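Long-range contact in aminopeptidase C (Lactobacillus rhamnosus, PDB 4K7C), which probably acts as a cysteine aminopeptidase of the papain-like C1 family, trimming residues from the N-termini of peptides: residues N97-S108 with S165-L176. Numbering follows the deposited sequence.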
loop_
_atom_site.group_PDB
_atom_site.type_symbol
_atom_site.label_atom_id
_atom_site.label_comp_id
_atom_site.label_asym_id
_atom_site.label_seq_id
_atom_site.Cartn_x
_atom_site.Cartn_y
_atom_site.Cartn_z
ATOM N N ASN A 97 27.477 -6.007 12.361
ATOM C CA ASN A 97 27.238 -7.380 12.635
ATOM C C ASN A 97 28.533 -7.998 13.272
ATOM O O ASN A 97 28.406 -8.800 14.172
ATOM C CB ASN A 97 26.838 -8.120 11.427
ATOM C CG ASN A 97 26.305 -9.496 11.740
ATOM O OD1 ASN A 97 25.882 -9.786 12.885
ATOM N ND2 ASN A 97 26.236 -10.326 10.748
ATOM N N TYR A 98 29.698 -7.581 12.799
ATOM C CA TYR A 98 30.997 -8.054 13.310
ATOM C C TYR A 98 31.083 -7.840 14.815
ATOM O O TYR A 98 31.344 -8.795 15.546
ATOM C CB TYR A 98 32.186 -7.436 12.524
ATOM C CG TYR A 98 33.527 -8.064 12.865
ATOM C CD1 TYR A 98 33.945 -9.289 12.331
ATOM C CD2 TYR A 98 34.347 -7.443 13.774
ATOM C CE1 TYR A 98 35.187 -9.838 12.675
ATOM C CE2 TYR A 98 35.561 -8.029 14.168
ATOM C CZ TYR A 98 35.977 -9.176 13.567
ATOM O OH TYR A 98 37.247 -9.730 13.925
ATOM N N THR A 99 30.793 -6.609 15.273
ATOM C CA THR A 99 30.839 -6.307 16.696
ATOM C C THR A 99 29.735 -7.011 17.411
ATOM O O THR A 99 29.907 -7.451 18.546
ATOM C CB THR A 99 30.761 -4.784 16.981
ATOM O OG1 THR A 99 29.774 -4.185 16.095
ATOM C CG2 THR A 99 32.072 -4.130 16.735
ATOM N N PHE A 100 28.610 -7.278 16.711
ATOM C CA PHE A 100 27.446 -7.900 17.350
ATOM C C PHE A 100 27.769 -9.360 17.653
ATOM O O PHE A 100 27.443 -9.940 18.741
ATOM C CB PHE A 100 26.243 -7.832 16.418
ATOM C CG PHE A 100 24.885 -8.083 17.078
ATOM C CD1 PHE A 100 24.515 -7.501 18.280
ATOM C CD2 PHE A 100 23.915 -8.832 16.400
ATOM C CE1 PHE A 100 23.267 -7.668 18.794
ATOM C CE2 PHE A 100 22.626 -9.013 16.909
ATOM C CZ PHE A 100 22.298 -8.416 18.109
ATOM N N PHE A 101 28.397 -10.004 16.699
ATOM C CA PHE A 101 28.804 -11.396 16.909
ATOM C C PHE A 101 29.674 -11.590 18.195
ATOM O O PHE A 101 29.352 -12.386 19.040
ATOM C CB PHE A 101 29.503 -11.945 15.614
ATOM C CG PHE A 101 29.900 -13.435 15.722
ATOM C CD1 PHE A 101 29.201 -14.446 15.097
ATOM C CD2 PHE A 101 30.980 -13.788 16.512
ATOM C CE1 PHE A 101 29.615 -15.772 15.224
ATOM C CE2 PHE A 101 31.363 -15.101 16.666
ATOM C CZ PHE A 101 30.652 -16.096 16.074
ATOM N N TRP A 102 30.795 -10.853 18.266
ATOM C CA TRP A 102 31.783 -10.971 19.319
ATOM C C TRP A 102 31.224 -10.480 20.646
ATOM O O TRP A 102 31.451 -11.099 21.682
ATOM C CB TRP A 102 33.024 -10.236 18.934
ATOM C CG TRP A 102 33.733 -10.896 17.792
ATOM C CD1 TRP A 102 34.066 -10.350 16.585
ATOM C CD2 TRP A 102 34.212 -12.245 17.761
ATOM N NE1 TRP A 102 34.732 -11.281 15.817
ATOM C CE2 TRP A 102 34.830 -12.443 16.516
ATOM C CE3 TRP A 102 34.188 -13.293 18.662
ATOM C CZ2 TRP A 102 35.449 -13.695 16.139
ATOM C CZ3 TRP A 102 34.755 -14.536 18.298
ATOM C CH2 TRP A 102 35.361 -14.731 17.050
ATOM N N ASP A 103 30.357 -9.477 20.594
ATOM C CA ASP A 103 29.689 -9.017 21.777
ATOM C C ASP A 103 28.824 -10.126 22.419
ATOM O O ASP A 103 28.915 -10.484 23.642
ATOM C CB ASP A 103 28.848 -7.768 21.499
ATOM C CG ASP A 103 28.217 -7.222 22.753
ATOM O OD1 ASP A 103 28.984 -6.912 23.699
ATOM O OD2 ASP A 103 26.917 -7.089 22.788
ATOM N N LYS A 104 27.923 -10.711 21.666
ATOM C CA LYS A 104 27.124 -11.832 22.124
ATOM C C LYS A 104 27.890 -13.026 22.611
ATOM O O LYS A 104 27.548 -13.658 23.571
ATOM C CB LYS A 104 26.174 -12.277 21.011
ATOM C CG LYS A 104 25.073 -11.316 20.638
ATOM C CD LYS A 104 23.723 -11.882 20.934
ATOM C CE LYS A 104 22.532 -10.902 20.794
ATOM N NZ LYS A 104 22.534 -9.735 21.703
ATOM N N PHE A 105 28.938 -13.394 21.879
ATOM C CA PHE A 105 29.705 -14.532 22.284
ATOM C C PHE A 105 30.468 -14.248 23.600
ATOM O O PHE A 105 30.429 -15.069 24.524
ATOM C CB PHE A 105 30.634 -14.961 21.159
ATOM C CG PHE A 105 31.257 -16.304 21.413
ATOM C CD1 PHE A 105 30.449 -17.406 21.699
ATOM C CD2 PHE A 105 32.616 -16.466 21.338
ATOM C CE1 PHE A 105 30.974 -18.630 21.997
ATOM C CE2 PHE A 105 33.138 -17.749 21.607
ATOM C CZ PHE A 105 32.313 -18.821 21.884
ATOM N N GLU A 106 31.096 -13.090 23.693
ATOM C CA GLU A 106 31.855 -12.676 24.918
ATOM C C GLU A 106 30.879 -12.527 26.049
ATOM O O GLU A 106 31.115 -13.036 27.119
ATOM C CB GLU A 106 32.624 -11.390 24.687
ATOM C CG GLU A 106 33.840 -11.599 23.786
ATOM C CD GLU A 106 35.070 -12.258 24.496
ATOM O OE1 GLU A 106 35.108 -12.448 25.749
ATOM O OE2 GLU A 106 36.022 -12.612 23.725
ATOM N N LYS A 107 29.704 -11.941 25.784
ATOM C CA LYS A 107 28.682 -11.861 26.867
ATOM C C LYS A 107 28.212 -13.230 27.405
ATOM O O LYS A 107 27.875 -13.298 28.554
ATOM C CB LYS A 107 27.501 -11.005 26.429
ATOM C CG LYS A 107 27.754 -9.529 26.390
ATOM C CD LYS A 107 26.546 -8.753 25.796
ATOM C CE LYS A 107 26.702 -7.297 26.065
ATOM N NZ LYS A 107 25.845 -6.531 25.103
ATOM N N SER A 108 28.152 -14.268 26.558
ATOM C CA SER A 108 27.799 -15.637 26.945
ATOM C C SER A 108 28.792 -16.169 28.016
ATOM O O SER A 108 28.399 -16.512 29.141
ATOM C CB SER A 108 27.662 -16.551 25.683
ATOM O OG SER A 108 26.665 -16.092 24.712
ATOM N N SER A 165 18.916 -12.041 11.602
ATOM C CA SER A 165 18.893 -11.887 13.036
ATOM C C SER A 165 19.628 -10.613 13.456
ATOM O O SER A 165 19.326 -10.055 14.459
ATOM C CB SER A 165 19.505 -13.079 13.722
ATOM O OG SER A 165 18.755 -14.215 13.549
ATOM N N SER A 166 20.631 -10.210 12.694
ATOM C CA SER A 166 21.398 -9.034 13.124
ATOM C C SER A 166 20.540 -7.793 13.036
ATOM O O SER A 166 20.709 -6.884 13.835
ATOM C CB SER A 166 22.693 -8.809 12.309
ATOM O OG SER A 166 22.517 -8.621 10.914
ATOM N N SER A 167 19.634 -7.762 12.065
ATOM C CA SER A 167 18.747 -6.649 11.833
ATOM C C SER A 167 17.314 -6.871 12.467
ATOM O O SER A 167 16.440 -5.975 12.427
ATOM C CB SER A 167 18.732 -6.324 10.323
ATOM O OG SER A 167 19.792 -5.407 9.951
ATOM N N LYS A 168 17.099 -8.015 13.132
ATOM C CA LYS A 168 15.869 -8.354 13.838
ATOM C C LYS A 168 16.220 -9.405 14.875
ATOM O O LYS A 168 16.094 -10.607 14.607
ATOM C CB LYS A 168 14.827 -8.857 12.862
ATOM C CG LYS A 168 13.416 -9.078 13.337
ATOM C CD LYS A 168 12.502 -9.100 12.092
ATOM C CE LYS A 168 11.130 -9.670 12.407
ATOM N NZ LYS A 168 10.739 -9.529 13.838
ATOM N N SER A 169 16.787 -8.925 15.993
ATOM C CA SER A 169 17.477 -9.791 16.947
ATOM C C SER A 169 16.606 -10.458 17.987
ATOM O O SER A 169 17.112 -11.226 18.838
ATOM C CB SER A 169 18.527 -8.999 17.671
ATOM O OG SER A 169 17.956 -7.818 18.267
ATOM N N ASN A 170 15.304 -10.173 17.960
ATOM C CA ASN A 170 14.428 -10.711 19.025
ATOM C C ASN A 170 14.502 -12.217 19.211
ATOM O O ASN A 170 14.646 -12.701 20.331
ATOM C CB ASN A 170 12.985 -10.231 18.848
ATOM C CG ASN A 170 12.800 -8.747 19.203
ATOM N N GLU A 171 14.438 -12.987 18.131
ATOM C CA GLU A 171 14.443 -14.464 18.225
ATOM C C GLU A 171 15.825 -15.003 18.733
ATOM O O GLU A 171 15.906 -15.934 19.571
ATOM C CB GLU A 171 14.071 -15.111 16.893
ATOM C CG GLU A 171 12.665 -14.837 16.256
ATOM C CD GLU A 171 12.578 -14.854 14.598
ATOM O OE1 GLU A 171 13.079 -15.801 13.851
ATOM O OE2 GLU A 171 11.932 -13.875 14.002
ATOM N N LEU A 172 16.890 -14.374 18.267
ATOM C CA LEU A 172 18.230 -14.728 18.738
ATOM C C LEU A 172 18.335 -14.440 20.244
ATOM O O LEU A 172 18.821 -15.273 20.970
ATOM C CB LEU A 172 19.324 -14.011 17.915
ATOM C CG LEU A 172 20.766 -14.029 18.488
ATOM C CD1 LEU A 172 21.209 -15.473 18.592
ATOM C CD2 LEU A 172 21.661 -13.168 17.660
ATOM N N ASN A 173 17.922 -13.262 20.709
ATOM C CA ASN A 173 18.015 -13.000 22.151
ATOM C C ASN A 173 17.155 -13.990 22.936
ATOM O O ASN A 173 17.593 -14.483 23.995
ATOM C CB ASN A 173 17.617 -11.575 22.518
ATOM C CG ASN A 173 18.673 -10.603 22.088
ATOM O OD1 ASN A 173 19.853 -10.827 22.350
ATOM N ND2 ASN A 173 18.291 -9.575 21.385
ATOM N N GLY A 174 15.954 -14.302 22.419
ATOM C CA GLY A 174 15.088 -15.269 23.129
ATOM C C GLY A 174 15.742 -16.627 23.296
ATOM O O GLY A 174 15.756 -17.235 24.370
ATOM N N LEU A 175 16.329 -17.146 22.220
ATOM C CA LEU A 175 16.931 -18.500 22.246
ATOM C C LEU A 175 18.248 -18.484 22.995
ATOM O O LEU A 175 18.479 -19.373 23.812
ATOM C CB LEU A 175 17.191 -19.031 20.805
ATOM C CG LEU A 175 17.792 -20.438 20.704
ATOM C CD1 LEU A 175 16.846 -21.447 21.340
ATOM C CD2 LEU A 175 18.120 -20.736 19.213
ATOM N N LEU A 176 19.000 -17.396 22.877
ATOM C CA LEU A 176 20.298 -17.393 23.551
ATOM C C LEU A 176 20.060 -17.266 25.086
ATOM O O LEU A 176 20.738 -17.917 25.886
ATOM C CB LEU A 176 21.216 -16.314 23.002
ATOM C CG LEU A 176 22.611 -16.204 23.645
ATOM C CD1 LEU A 176 23.317 -17.532 23.478
ATOM C CD2 LEU A 176 23.306 -15.074 22.943
#
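F100 and K104 reach from helix 96-117 toward the turn S165-S169 and the start of helix 170-192. The short helix segments run nearly parallel (17°) but 12.7 Å apart, and F100 and K104 bridge much of the space between the axes. The F100 ring, swung out with CG anti to the backbone N (chi1 -164°), presents its edge to the turn: CZ meets S169 CB at 3.8 Å, while S166 CA and L172 CD2 approach obliquely. The apolar length of K104 continues this packing. Its CD touches L176 CD2 at 3.8 Å, and its CE lies 4.0 Å from L172 CD2, the lysine and L172 running past each other in opposite directions. The chain bends at chi2 and chi4; it crosses the N173 side chain at about a right angle, and NZ gives OD1 a weak hydrogen bond of 3.0 Å. The ammonium relies more on Q136 and on a salt bridge to D138, whose carboxylate also binds S169 OG; Q136 pairs with N173 too. S108 OG lies 3.8 Å from L176 CD1 while bonding back to K104 O, which takes S108 N and OG from opposite faces.

At the buried N97 end, OD1 abuts S166 CB (3.4 Å) without a polar partner, although ND2 is held by L219 O. Solvent reaches the outer side of 165-176, where N173 and K168 are partly exposed and N170 exposed. Helix 197-219 backs K104, S108 and L172. The contact joins two helices within a helical region, consistent with the helix-rich side of a papain-like (clan CA) peptidase.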